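Local coordinates for putative vitamin-B12 independent methionine synthase family protein (Listeria monocytogenes, PDB 1YPX) that probably transfers a methyl group from a folate donor to homocysteine to make methionine, as in zinc-dependent, cobalamin-independent methionine synthases, though this activity is only putative, at residues Ile322-Leu325 and Ser326-Arg329; Leu264-Asp267 and Gly268-Leu271; His227-Ala230 and Asp231-Ile234; Glu349-Asp352 and Lys353-Tyr356; Lys47-Val50 and Glu51-Glu55. All coordinates share one frame; numbering follows the deposited sequence.

Contact 1. Residues Ile322-Leu325 and Ser326-Arg329; sequences IVPL and SQLR
Pro324 and Leu325 each accept a backbone bond from the residue three places on. Gln327 N reaches Pro324 O at 2.9 Å with a fairly straight N-H (163°). Leu328 N reaches Leu325 O at 3.2 Å. Both donors stand well above the plane of the carbonyl they meet. Leu325 and Ser326 form the short 3-10 turn between these bonds, and the chain then extends into strand 328-332. The side chains pack across the bend. Val323 and Leu328 each point toward the other's segment and cross at about a right angle, with Val323 CG2 close to Leu328 CD2. The first torsion of Leu328 (chi1 -66°) sets CG beside its own backbone N, which also brings CG near Pro324 O. Gln327 CG lies 3.7 Å from Pro324 CG. Arg329 turns its guanidinium back to the carbonyls of the turn. Arg329 NH1 bonds Ser326 O at 2.9 Å, almost in the guanidinium plane, and Leu328 O at 3.2 Å from a tilted direction. Arg329 NE bonds Pro6 O, and Leu325 O also takes a bond from Trp365 NE1. This is an alpha-beta loop of a TIM-barrel-like fold, leading from helix 310-322 into the next parallel strand.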
loop_
_atom_site.group_PDB
_atom_site.type_symbol
_atom_site.label_atom_id
_atom_site.label_comp_id
_atom_site.label_asym_id
_atom_site.label_seq_id
_atom_site.Cartn_x
_atom_site.Cartn_y
_atom_site.Cartn_z
ATOM N N ILE A 322 -18.708 2.850 -16.243
ATOM C CA ILE A 322 -19.192 2.058 -15.113
ATOM C C ILE A 322 -19.238 2.837 -13.794
ATOM O O ILE A 322 -20.181 2.691 -13.018
ATOM C CB ILE A 322 -18.315 0.796 -14.933
ATOM C CG1 ILE A 322 -18.305 -0.008 -16.239
ATOM C CG2 ILE A 322 -18.852 -0.072 -13.812
ATOM C CD1 ILE A 322 -17.245 -1.092 -16.284
ATOM N N VAL A 323 -18.226 3.668 -13.547
ATOM C CA VAL A 323 -18.145 4.470 -12.324
ATOM C C VAL A 323 -17.662 5.872 -12.681
ATOM O O VAL A 323 -16.615 6.033 -13.300
ATOM C CB VAL A 323 -17.157 3.850 -11.334
ATOM C CG1 VAL A 323 -17.675 2.503 -10.853
ATOM C CG2 VAL A 323 -15.809 3.667 -12.010
ATOM N N PRO A 324 -18.405 6.907 -12.263
ATOM C CA PRO A 324 -18.045 8.299 -12.558
ATOM C C PRO A 324 -16.558 8.671 -12.528
ATOM O O PRO A 324 -15.829 8.331 -11.598
ATOM C CB PRO A 324 -18.901 9.111 -11.569
ATOM C CG PRO A 324 -19.313 8.135 -10.513
ATOM C CD PRO A 324 -19.495 6.840 -11.275
ATOM N N LEU A 325 -16.124 9.381 -13.569
ATOM C CA LEU A 325 -14.734 9.807 -13.701
ATOM C C LEU A 325 -14.343 10.658 -12.495
ATOM O O LEU A 325 -13.163 10.752 -12.131
ATOM C CB LEU A 325 -14.560 10.621 -14.997
ATOM C CG LEU A 325 -13.164 11.090 -15.438
ATOM C CD1 LEU A 325 -12.357 9.920 -16.011
ATOM C CD2 LEU A 325 -13.317 12.170 -16.488
ATOM N N SER A 326 -15.352 11.273 -11.883
ATOM C CA SER A 326 -15.165 12.127 -10.712
ATOM C C SER A 326 -14.472 11.382 -9.567
ATOM O O SER A 326 -13.796 11.989 -8.731
ATOM C CB SER A 326 -16.522 12.657 -10.221
ATOM O OG SER A 326 -17.406 11.587 -9.911
ATOM N N GLN A 327 -14.639 10.065 -9.534
ATOM C CA GLN A 327 -14.041 9.275 -8.478
ATOM C C GLN A 327 -13.065 8.218 -8.958
ATOM O O GLN A 327 -13.008 7.130 -8.403
ATOM C CB GLN A 327 -15.136 8.633 -7.619
ATOM C CG GLN A 327 -16.311 8.078 -8.412
ATOM C CD GLN A 327 -17.375 7.470 -7.524
ATOM O OE1 GLN A 327 -17.115 6.511 -6.797
ATOM N NE2 GLN A 327 -18.579 8.025 -7.575
ATOM N N LEU A 328 -12.290 8.531 -9.986
ATOM C CA LEU A 328 -11.305 7.580 -10.477
ATOM C C LEU A 328 -9.933 8.248 -10.446
ATOM O O LEU A 328 -9.810 9.473 -10.582
ATOM C CB LEU A 328 -11.663 7.105 -11.898
ATOM C CG LEU A 328 -12.940 6.260 -12.085
ATOM C CD1 LEU A 328 -13.123 5.876 -13.552
ATOM C CD2 LEU A 328 -12.854 5.001 -11.233
ATOM N N ARG A 329 -8.905 7.436 -10.229
ATOM C CA ARG A 329 -7.530 7.928 -10.168
ATOM C C ARG A 329 -6.633 7.069 -11.041
ATOM O O ARG A 329 -7.001 5.965 -11.407
ATOM C CB ARG A 329 -7.010 7.920 -8.725
ATOM C CG ARG A 329 -7.395 9.147 -7.882
ATOM C CD ARG A 329 -8.880 9.312 -7.760
ATOM N NE ARG A 329 -9.258 10.476 -6.959
ATOM C CZ ARG A 329 -10.375 11.176 -7.150
ATOM N NH1 ARG A 329 -11.220 10.850 -8.113
ATOM N NH2 ARG A 329 -10.662 12.193 -6.365
#

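Contact 2. Residues Leu264-Asp267 and Gly268-Leu271; sequences LNID and GFFL
Ile266 lays its CG2 methyl on one face of the Phe269 ring. Ile266 CG2 is 3.7 Å from the centroid of the Phe269 ring and 17° off the ring normal, a CH-pi contact. It sits a little toward the rim, with Ile266 CG2 nearest to Phe269 CE2 at 3.5 Å. The two side chains cross at about a right angle. Phe269 reaches back to Ile266 because its CG lies anti to its own carbonyl carbon (chi1 -86°), which swings the ring toward the preceding loop. Gly268, just before Phe269, has no side chain, and its carbonyl oxygen lies beside the same CG2 methyl that covers the ring. Leu264 completes the group from another direction. Leu264 CB meets the ring edge in plane, 3.9 Å from Phe269 CZ. A weak bond from Ile266 N to Leu264 O, 3.0 Å long, marks the inverse gamma turn centred on Asn265. The loop follows helix 258-261, whose Phe261 meets Phe269 edge to face. Ile266 and Phe269 also touch Met236 of strand 233-238, while Leu264 packs on helix 213-224. Strand 268-272 then runs between strands 233-238 and 293-299, with backbone bonds to both.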
loop_
_atom_site.group_PDB
_atom_site.type_symbol
_atom_site.label_atom_id
_atom_site.label_comp_id
_atom_site.label_asym_id
_atom_site.label_seq_id
_atom_site.Cartn_x
_atom_site.Cartn_y
_atom_site.Cartn_z
ATOM N N LEU A 264 -15.905 -3.704 2.025
ATOM C CA LEU A 264 -14.717 -3.084 2.617
ATOM C C LEU A 264 -14.901 -1.586 2.847
ATOM O O LEU A 264 -15.197 -0.848 1.911
ATOM C CB LEU A 264 -13.521 -3.307 1.696
ATOM C CG LEU A 264 -12.243 -3.807 2.347
ATOM C CD1 LEU A 264 -11.848 -2.854 3.463
ATOM C CD2 LEU A 264 -12.463 -5.207 2.878
ATOM N N ASN A 265 -14.694 -1.133 4.081
ATOM C CA ASN A 265 -14.856 0.285 4.415
ATOM C C ASN A 265 -13.607 1.121 4.204
ATOM O O ASN A 265 -13.180 1.874 5.086
ATOM C CB ASN A 265 -15.327 0.424 5.856
ATOM C CG ASN A 265 -16.717 -0.104 6.040
ATOM O OD1 ASN A 265 -17.627 0.290 5.317
ATOM N ND2 ASN A 265 -16.896 -0.997 7.000
ATOM N N ILE A 266 -13.042 1.006 3.009
ATOM C CA ILE A 266 -11.826 1.713 2.663
ATOM C C ILE A 266 -12.078 2.914 1.743
ATOM O O ILE A 266 -13.044 2.939 0.985
ATOM C CB ILE A 266 -10.820 0.689 2.074
ATOM C CG1 ILE A 266 -9.585 0.644 2.964
ATOM C CG2 ILE A 266 -10.461 1.009 0.648
ATOM C CD1 ILE A 266 -8.710 -0.552 2.714
ATOM N N ASP A 267 -11.217 3.920 1.825
ATOM C CA ASP A 267 -11.401 5.119 1.023
ATOM C C ASP A 267 -11.086 4.979 -0.454
ATOM O O ASP A 267 -11.865 5.418 -1.292
ATOM C CB ASP A 267 -10.584 6.255 1.620
ATOM C CG ASP A 267 -11.003 6.573 3.028
ATOM O OD1 ASP A 267 -12.166 7.001 3.197
ATOM O OD2 ASP A 267 -10.183 6.383 3.960
ATOM N N GLY A 268 -9.946 4.383 -0.774
ATOM C CA GLY A 268 -9.580 4.210 -2.157
ATOM C C GLY A 268 -8.913 2.872 -2.318
ATOM O O GLY A 268 -8.474 2.280 -1.332
ATOM N N PHE A 269 -8.825 2.403 -3.560
ATOM C CA PHE A 269 -8.209 1.108 -3.893
ATOM C C PHE A 269 -7.218 1.228 -5.060
ATOM O O PHE A 269 -7.559 1.760 -6.111
ATOM C CB PHE A 269 -9.293 0.102 -4.306
ATOM C CG PHE A 269 -9.925 -0.641 -3.164
ATOM C CD1 PHE A 269 -9.227 -1.647 -2.497
ATOM C CD2 PHE A 269 -11.242 -0.385 -2.796
ATOM C CE1 PHE A 269 -9.838 -2.397 -1.479
ATOM C CE2 PHE A 269 -11.867 -1.125 -1.781
ATOM C CZ PHE A 269 -11.162 -2.136 -1.121
ATOM N N PHE A 270 -6.001 0.732 -4.880
ATOM C CA PHE A 270 -5.016 0.751 -5.957
ATOM C C PHE A 270 -5.039 -0.613 -6.643
ATOM O O PHE A 270 -4.434 -1.589 -6.168
ATOM C CB PHE A 270 -3.614 1.054 -5.433
ATOM C CG PHE A 270 -3.392 2.512 -5.122
ATOM C CD1 PHE A 270 -3.993 3.099 -4.004
ATOM C CD2 PHE A 270 -2.568 3.294 -5.938
ATOM C CE1 PHE A 270 -3.769 4.445 -3.699
ATOM C CE2 PHE A 270 -2.331 4.637 -5.650
ATOM C CZ PHE A 270 -2.929 5.218 -4.526
ATOM N N LEU A 271 -5.772 -0.654 -7.759
ATOM C CA LEU A 271 -5.984 -1.839 -8.593
ATOM C C LEU A 271 -5.088 -1.815 -9.815
ATOM O O LEU A 271 -5.091 -0.832 -10.550
ATOM C CB LEU A 271 -7.431 -1.863 -9.076
ATOM C CG LEU A 271 -8.488 -1.800 -7.988
ATOM C CD1 LEU A 271 -9.856 -1.426 -8.576
ATOM C CD2 LEU A 271 -8.531 -3.158 -7.322
#

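Contact 3. Residues His227-Ala230 and Asp231-Ile234; sequences HKPA and DMVI
Lys228 does not stretch away from the chain but curls back alongside the residues that leave the next turn, Met232 to Ile234. Its CG is anti to the backbone N (chi1 -169°), and the chain then bends at the second and third torsions. This carries Lys228 NZ to within 3.3 Å of Met232 O, a weak hydrogen bond. The stronger partner of NZ is Asp267, with which it forms a salt bridge. The aliphatic part of the lysine does different work. It runs beside Ile234, and the two side chains slide past each other in opposite directions. The turn itself is a type I beta turn from Pro229 to Met232. Its closing bond, Met232 N to Pro229 O, is long and weak at 3.4 Å, though fairly straight at 159°. Met232 is a selenomethionine. Its chain is extended at first and bends only at the last torsion, toward Lys228 and Pro229, but the place of its CE is doubtful. Asp231 sits at the corner, with Asp231 OD2 3.7 Å from Pro229 CB. Its carboxylate is held from outside, by a salt bridge to Arg182 and a hydrogen bond between Tyr177 OH and OD2. Pro229 and Met232 also pack on helix 158-178. The turn lies in the alpha-beta loop between helix 213-224 and strand 233-238 of the TIM-barrel-like fold.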
loop_
_atom_site.group_PDB
_atom_site.type_symbol
_atom_site.label_atom_id
_atom_site.label_comp_id
_atom_site.label_asym_id
_atom_site.label_seq_id
_atom_site.Cartn_x
_atom_site.Cartn_y
_atom_site.Cartn_z
ATOM N N HIS A 227 -11.655 2.337 13.996
ATOM C CA HIS A 227 -11.443 3.642 14.620
ATOM C C HIS A 227 -10.557 4.551 13.767
ATOM O O HIS A 227 -9.567 5.104 14.252
ATOM C CB HIS A 227 -10.812 3.459 16.004
ATOM C CG HIS A 227 -11.646 2.650 16.953
ATOM N ND1 HIS A 227 -11.109 1.669 17.760
ATOM C CD2 HIS A 227 -12.968 2.699 17.250
ATOM C CE1 HIS A 227 -12.063 1.149 18.514
ATOM N NE2 HIS A 227 -13.201 1.756 18.224
ATOM N N LYS A 228 -10.925 4.709 12.500
ATOM C CA LYS A 228 -10.174 5.544 11.566
ATOM C C LYS A 228 -10.650 6.989 11.632
ATOM O O LYS A 228 -11.816 7.281 11.360
ATOM C CB LYS A 228 -10.344 5.016 10.129
ATOM C CG LYS A 228 -9.407 5.635 9.079
ATOM C CD LYS A 228 -10.056 6.734 8.221
ATOM C CE LYS A 228 -11.117 6.174 7.265
ATOM N NZ LYS A 228 -11.607 7.208 6.308
ATOM N N PRO A 229 -9.750 7.910 12.004
ATOM C CA PRO A 229 -10.067 9.334 12.104
ATOM C C PRO A 229 -10.695 9.852 10.811
ATOM O O PRO A 229 -10.434 9.337 9.719
ATOM C CB PRO A 229 -8.706 9.976 12.361
ATOM C CG PRO A 229 -7.992 8.936 13.124
ATOM C CD PRO A 229 -8.354 7.660 12.401
ATOM N N ALA A 230 -11.506 10.892 10.944
ATOM C CA ALA A 230 -12.192 11.496 9.813
ATOM C C ALA A 230 -11.269 12.089 8.736
ATOM O O ALA A 230 -11.554 11.969 7.544
ATOM C CB ALA A 230 -13.145 12.564 10.324
ATOM N N ASP A 231 -10.175 12.727 9.148
ATOM C CA ASP A 231 -9.242 13.353 8.198
ATOM C C ASP A 231 -8.124 12.445 7.697
ATOM O O ASP A 231 -7.220 12.898 6.994
ATOM C CB ASP A 231 -8.592 14.588 8.818
ATOM C CG ASP A 231 -7.812 14.259 10.074
ATOM O OD1 ASP A 231 -6.948 15.068 10.489
ATOM O OD2 ASP A 231 -8.074 13.185 10.654
HETATM N N MSE A 232 -8.159 11.175 8.075
HETATM C CA MSE A 232 -7.131 10.261 7.620
HETATM C C MSE A 232 -7.677 9.408 6.481
HETATM O O MSE A 232 -8.816 8.938 6.530
HETATM C CB MSE A 232 -6.649 9.373 8.766
HETATM C CG MSE A 232 -5.520 8.429 8.359
HETATM SE SE MSE A 232 -4.974 7.191 9.765
HETATM C CE MSE A 232 -6.661 6.310 9.975
ATOM N N VAL A 233 -6.864 9.222 5.446
ATOM C CA VAL A 233 -7.261 8.424 4.288
ATOM C C VAL A 233 -6.579 7.053 4.381
ATOM O O VAL A 233 -5.392 6.947 4.692
ATOM C CB VAL A 233 -6.852 9.144 2.961
ATOM C CG1 VAL A 233 -7.265 8.315 1.749
ATOM C CG2 VAL A 233 -7.488 10.524 2.890
ATOM N N ILE A 234 -7.341 5.994 4.146
ATOM C CA ILE A 234 -6.764 4.666 4.181
ATOM C C ILE A 234 -7.061 3.937 2.891
ATOM O O ILE A 234 -8.163 3.442 2.677
ATOM C CB ILE A 234 -7.272 3.841 5.367
ATOM C CG1 ILE A 234 -6.720 4.454 6.672
ATOM C CG2 ILE A 234 -6.846 2.370 5.192
ATOM C CD1 ILE A 234 -6.895 3.599 7.943
#

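Contact 4. Residues Glu349-Asp352 and Lys353-Tyr356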
loop_
_atom_site.group_PDB
_atom_site.type_symbol
_atom_site.label_atom_id
_atom_site.label_comp_id
_atom_site.label_asym_id
_atom_site.label_seq_id
_atom_site.Cartn_x
_atom_site.Cartn_y
_atom_site.Cartn_z
ATOM N N GLU A 349 14.030 5.951 -16.218
ATOM C CA GLU A 349 12.761 5.475 -16.751
ATOM C C GLU A 349 11.636 5.640 -15.728
ATOM O O GLU A 349 10.530 6.060 -16.070
ATOM C CB GLU A 349 12.904 4.004 -17.161
ATOM C CG GLU A 349 12.672 3.752 -18.641
ATOM C CD GLU A 349 11.196 3.729 -19.000
ATOM O OE1 GLU A 349 10.665 2.618 -19.238
ATOM O OE2 GLU A 349 10.565 4.817 -19.031
ATOM N N GLN A 350 11.947 5.312 -14.474
ATOM C CA GLN A 350 11.015 5.387 -13.344
ATOM C C GLN A 350 10.308 6.739 -13.216
ATOM O O GLN A 350 9.081 6.839 -13.361
ATOM C CB GLN A 350 11.761 5.081 -12.030
ATOM C CG GLN A 350 10.896 5.087 -10.750
ATOM C CD GLN A 350 11.713 4.908 -9.467
ATOM O OE1 GLN A 350 12.581 5.714 -9.153
ATOM N NE2 GLN A 350 11.425 3.852 -8.724
ATOM N N TRP A 351 11.089 7.777 -12.935
ATOM C CA TRP A 351 10.531 9.109 -12.773
ATOM C C TRP A 351 9.866 9.607 -14.046
ATOM O O TRP A 351 8.935 10.409 -13.995
ATOM C CB TRP A 351 11.617 10.084 -12.296
ATOM C CG TRP A 351 12.117 9.761 -10.885
ATOM C CD1 TRP A 351 11.372 9.721 -9.724
ATOM C CD2 TRP A 351 13.455 9.402 -10.509
ATOM N NE1 TRP A 351 12.169 9.359 -8.662
ATOM C CE2 TRP A 351 13.446 9.157 -9.115
ATOM C CE3 TRP A 351 14.657 9.261 -11.215
ATOM C CZ2 TRP A 351 14.600 8.780 -8.415
ATOM C CZ3 TRP A 351 15.807 8.884 -10.515
ATOM C CH2 TRP A 351 15.767 8.648 -9.130
ATOM N N ASP A 352 10.323 9.121 -15.194
ATOM C CA ASP A 352 9.716 9.544 -16.447
ATOM C C ASP A 352 8.286 9.021 -16.522
ATOM O O ASP A 352 7.361 9.741 -16.917
ATOM C CB ASP A 352 10.541 9.056 -17.637
ATOM C CG ASP A 352 11.735 9.951 -17.912
ATOM O OD1 ASP A 352 12.479 9.678 -18.886
ATOM O OD2 ASP A 352 11.918 10.932 -17.146
ATOM N N LYS A 353 8.100 7.766 -16.134
ATOM C CA LYS A 353 6.766 7.203 -16.140
ATOM C C LYS A 353 5.894 7.914 -15.101
ATOM O O LYS A 353 4.670 7.924 -15.219
ATOM C CB LYS A 353 6.827 5.703 -15.862
ATOM C CG LYS A 353 7.431 4.905 -17.000
ATOM C CD LYS A 353 7.497 3.431 -16.652
ATOM C CE LYS A 353 7.425 2.566 -17.902
ATOM N NZ LYS A 353 6.121 2.759 -18.620
ATOM N N LEU A 354 6.521 8.512 -14.085
ATOM C CA LEU A 354 5.763 9.232 -13.057
ATOM C C LEU A 354 5.252 10.568 -13.577
ATOM O O LEU A 354 4.104 10.937 -13.340
ATOM C CB LEU A 354 6.610 9.463 -11.803
ATOM C CG LEU A 354 6.775 8.268 -10.855
ATOM C CD1 LEU A 354 7.603 8.683 -9.648
ATOM C CD2 LEU A 354 5.411 7.766 -10.421
ATOM N N ARG A 355 6.114 11.285 -14.292
ATOM C CA ARG A 355 5.750 12.567 -14.865
ATOM C C ARG A 355 4.668 12.248 -15.896
ATOM O O ARG A 355 3.798 13.070 -16.194
ATOM C CB ARG A 355 6.967 13.199 -15.546
ATOM C CG ARG A 355 8.302 12.837 -14.892
ATOM C CD ARG A 355 9.472 13.620 -15.487
ATOM N NE ARG A 355 9.633 14.927 -14.858
ATOM C CZ ARG A 355 10.644 15.250 -14.055
ATOM N NH1 ARG A 355 10.718 16.470 -13.517
ATOM N NH2 ARG A 355 11.590 14.349 -13.804
ATOM N N TYR A 356 4.724 11.036 -16.436
ATOM C CA TYR A 356 3.740 10.593 -17.420
ATOM C C TYR A 356 2.374 10.473 -16.723
ATOM O O TYR A 356 1.338 10.849 -17.282
ATOM C CB TYR A 356 4.174 9.247 -18.007
ATOM C CG TYR A 356 3.359 8.771 -19.192
ATOM C CD1 TYR A 356 2.962 7.439 -19.280
ATOM C CD2 TYR A 356 3.032 9.628 -20.246
ATOM C CE1 TYR A 356 2.269 6.962 -20.379
ATOM C CE2 TYR A 356 2.335 9.157 -21.358
ATOM C CZ TYR A 356 1.960 7.818 -21.416
ATOM O OH TYR A 356 1.300 7.319 -22.517
#
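Lys353 N donates to Glu349 O at 3.0 Å, with the donor only 17° from the carbonyl plane. This and the other backbone hydrogen bonds follow the alpha-helical pattern of helix 347-364. Tyr356 N donates to Asp352 O at the same 3.0 Å. Between them, Leu354 N makes a weak bond to Gln350 O. Charged side chains form the second group. Glu349 bends at its second torsion and lies across Lys353, with Glu349 OE1 3.5 Å from Lys353 CE. The charged ends stay apart: Glu349 OE1 and Lys353 NZ are 4.6 Å from each other, too far for a salt bridge. Lys353 bends at its last torsion (chi4 -62°), and NZ goes instead to Glu307 in a salt bridge and to Thr300 in a hydrogen bond. Asp352 and Arg355 are also only near neighbours, with Asp352 OD2 4.0 Å from Arg355 CD and the carboxylate and guanidinium planes 69° apart. The apolar group is small. Trp351 CD1 meets Leu354 CD1 at 3.9 Å, oblique to the indole. The Trp351 side chain also packs on Tyr48, Lys52 and Val56 of helix 35-56. Across these two turns the backbone therefore supplies the hydrogen bonds. The opposite charges probably add a mild attraction without direct contact, while the salt bridge of Lys353 joins the helix to Glu307.

Contact 5. Residues Lys47-Val50 and Glu51-Glu55; sequences KYIV and EKQKE
Lys47 O accepts the backbone N-H of Glu51 at 3.3 Å, and the bond is nearly straight (165°). One residue on, Tyr48 O takes a weaker bond from Lys52 N. The Tyr48 side chain has its CG anti to the backbone N (chi1 169°), which carries the end of the ring toward Lys52. There the lysine passes over one face of the phenol. Lys52 CG makes a CH-pi contact 4.1 Å from the centroid of the Tyr48 ring, 21° off the normal, and Lys52 CE comes close to Tyr48 CE2. Lys52 NZ goes on to Glu55 OE2 at 3.1 Å, a salt bridge on the syn side of the carboxylate. Ile49 O has two donors from Gln53: the backbone N at 3.1 Å and, weakly, NE2 at 3.5 Å. That amide nitrogen also bonds Thr62 O. Val50 points the same way as Lys54 and lies beside it, with Val50 CG1 3.8 Å from Lys54 CD. Lys54 NZ ends in a salt bridge to Glu51 OE1, 3.4 Å away. Both lysines thus use their carbon chains against neighbours one turn back and their ammonium groups for acids. Such pairing probably balances charge among these exposed and partly exposed residues of helix 35-56.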
loop_
_atom_site.group_PDB
_atom_site.type_symbol
_atom_site.label_atom_id
_atom_site.label_comp_id
_atom_site.label_asym_id
_atom_site.label_seq_id
_atom_site.Cartn_x
_atom_site.Cartn_y
_atom_site.Cartn_z
ATOM N N LYS A 47 15.811 11.180 1.502
ATOM C CA LYS A 47 15.706 12.611 1.213
ATOM C C LYS A 47 15.829 12.878 -0.289
ATOM O O LYS A 47 15.086 13.684 -0.863
ATOM C CB LYS A 47 16.780 13.408 1.968
ATOM C CG LYS A 47 16.413 13.746 3.405
ATOM C CD LYS A 47 17.191 14.951 3.910
ATOM C CE LYS A 47 16.846 15.293 5.360
ATOM N NZ LYS A 47 17.370 14.289 6.332
ATOM N N TYR A 48 16.767 12.191 -0.928
ATOM C CA TYR A 48 16.962 12.355 -2.356
ATOM C C TYR A 48 15.714 11.953 -3.159
ATOM O O TYR A 48 15.327 12.658 -4.094
ATOM C CB TYR A 48 18.193 11.558 -2.805
ATOM C CG TYR A 48 18.318 11.466 -4.298
ATOM C CD1 TYR A 48 18.018 10.273 -4.960
ATOM C CD2 TYR A 48 18.655 12.585 -5.063
ATOM C CE1 TYR A 48 18.040 10.190 -6.341
ATOM C CE2 TYR A 48 18.681 12.512 -6.454
ATOM C CZ TYR A 48 18.367 11.306 -7.083
ATOM O OH TYR A 48 18.358 11.217 -8.454
ATOM N N ILE A 49 15.082 10.836 -2.797
ATOM C CA ILE A 49 13.873 10.392 -3.510
ATOM C C ILE A 49 12.646 11.247 -3.155
ATOM O O ILE A 49 11.690 11.328 -3.931
ATOM C CB ILE A 49 13.528 8.868 -3.249
ATOM C CG1 ILE A 49 13.110 8.641 -1.790
ATOM C CG2 ILE A 49 14.728 7.987 -3.610
ATOM C CD1 ILE A 49 12.622 7.227 -1.503
ATOM N N VAL A 50 12.674 11.874 -1.977
ATOM C CA VAL A 50 11.575 12.733 -1.550
ATOM C C VAL A 50 11.471 13.909 -2.517
ATOM O O VAL A 50 10.390 14.210 -3.022
ATOM C CB VAL A 50 11.792 13.295 -0.123
ATOM C CG1 VAL A 50 10.749 14.369 0.181
ATOM C CG2 VAL A 50 11.692 12.178 0.891
ATOM N N GLU A 51 12.596 14.573 -2.781
ATOM C CA GLU A 51 12.575 15.707 -3.698
ATOM C C GLU A 51 12.177 15.289 -5.110
ATOM O O GLU A 51 11.382 15.973 -5.762
ATOM C CB GLU A 51 13.930 16.428 -3.738
ATOM C CG GLU A 51 13.942 17.804 -3.012
ATOM C CD GLU A 51 12.869 18.783 -3.519
ATOM O OE1 GLU A 51 11.664 18.513 -3.317
ATOM O OE2 GLU A 51 13.226 19.829 -4.113
ATOM N N LYS A 52 12.713 14.162 -5.572
ATOM C CA LYS A 52 12.413 13.670 -6.912
ATOM C C LYS A 52 10.920 13.427 -7.156
ATOM O O LYS A 52 10.412 13.694 -8.254
ATOM C CB LYS A 52 13.227 12.404 -7.201
ATOM C CG LYS A 52 14.732 12.671 -7.248
ATOM C CD LYS A 52 15.099 13.720 -8.326
ATOM C CE LYS A 52 16.447 14.420 -8.026
ATOM N NZ LYS A 52 16.920 15.445 -9.033
ATOM N N GLN A 53 10.213 12.937 -6.139
ATOM C CA GLN A 53 8.781 12.691 -6.272
ATOM C C GLN A 53 8.096 14.051 -6.415
ATOM O O GLN A 53 7.045 14.191 -7.053
ATOM C CB GLN A 53 8.232 11.950 -5.040
ATOM C CG GLN A 53 8.795 10.550 -4.793
ATOM C CD GLN A 53 8.176 9.853 -3.567
ATOM O OE1 GLN A 53 6.955 9.653 -3.479
ATOM N NE2 GLN A 53 9.026 9.475 -2.622
ATOM N N LYS A 54 8.711 15.068 -5.829
ATOM C CA LYS A 54 8.141 16.403 -5.903
ATOM C C LYS A 54 8.483 17.066 -7.241
ATOM O O LYS A 54 7.635 17.739 -7.834
ATOM C CB LYS A 54 8.613 17.210 -4.692
ATOM C CG LYS A 54 8.007 16.639 -3.410
ATOM C CD LYS A 54 8.912 16.766 -2.202
ATOM C CE LYS A 54 8.984 18.174 -1.696
ATOM N NZ LYS A 54 9.818 18.222 -0.475
ATOM N N GLU A 55 9.698 16.836 -7.733
ATOM C CA GLU A 55 10.111 17.394 -9.017
ATOM C C GLU A 55 9.373 16.748 -10.202
ATOM O O GLU A 55 9.414 17.276 -11.325
ATOM C CB GLU A 55 11.625 17.246 -9.234
ATOM C CG GLU A 55 12.502 18.122 -8.344
ATOM C CD GLU A 55 13.981 17.752 -8.428
ATOM O OE1 GLU A 55 14.731 18.076 -7.477
ATOM O OE2 GLU A 55 14.393 17.141 -9.445
#

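In the fold
Contacts 1, 2 and 3 sit at the entries to strands of one parallel sheet, while contacts 4 and 5 are short runs of about two helix turns outside it. Contact 2 is the buried one; the other four are partly buried. Contacts 2 and 3 touch, since Asp267, just before its strand, meets Lys228 NZ and probably Ile234 N of the neighbouring strand. Contacts 4 and 5 touch as well, with Trp351 of one helix against Tyr48 and Lys52 of the other. Contact 1 touches none of the other four. Chemistry follows place: methyl on ring in the buried loop, turn bonds in contacts 1 and 3, and regular backbone bonds with charged side chains on the helices.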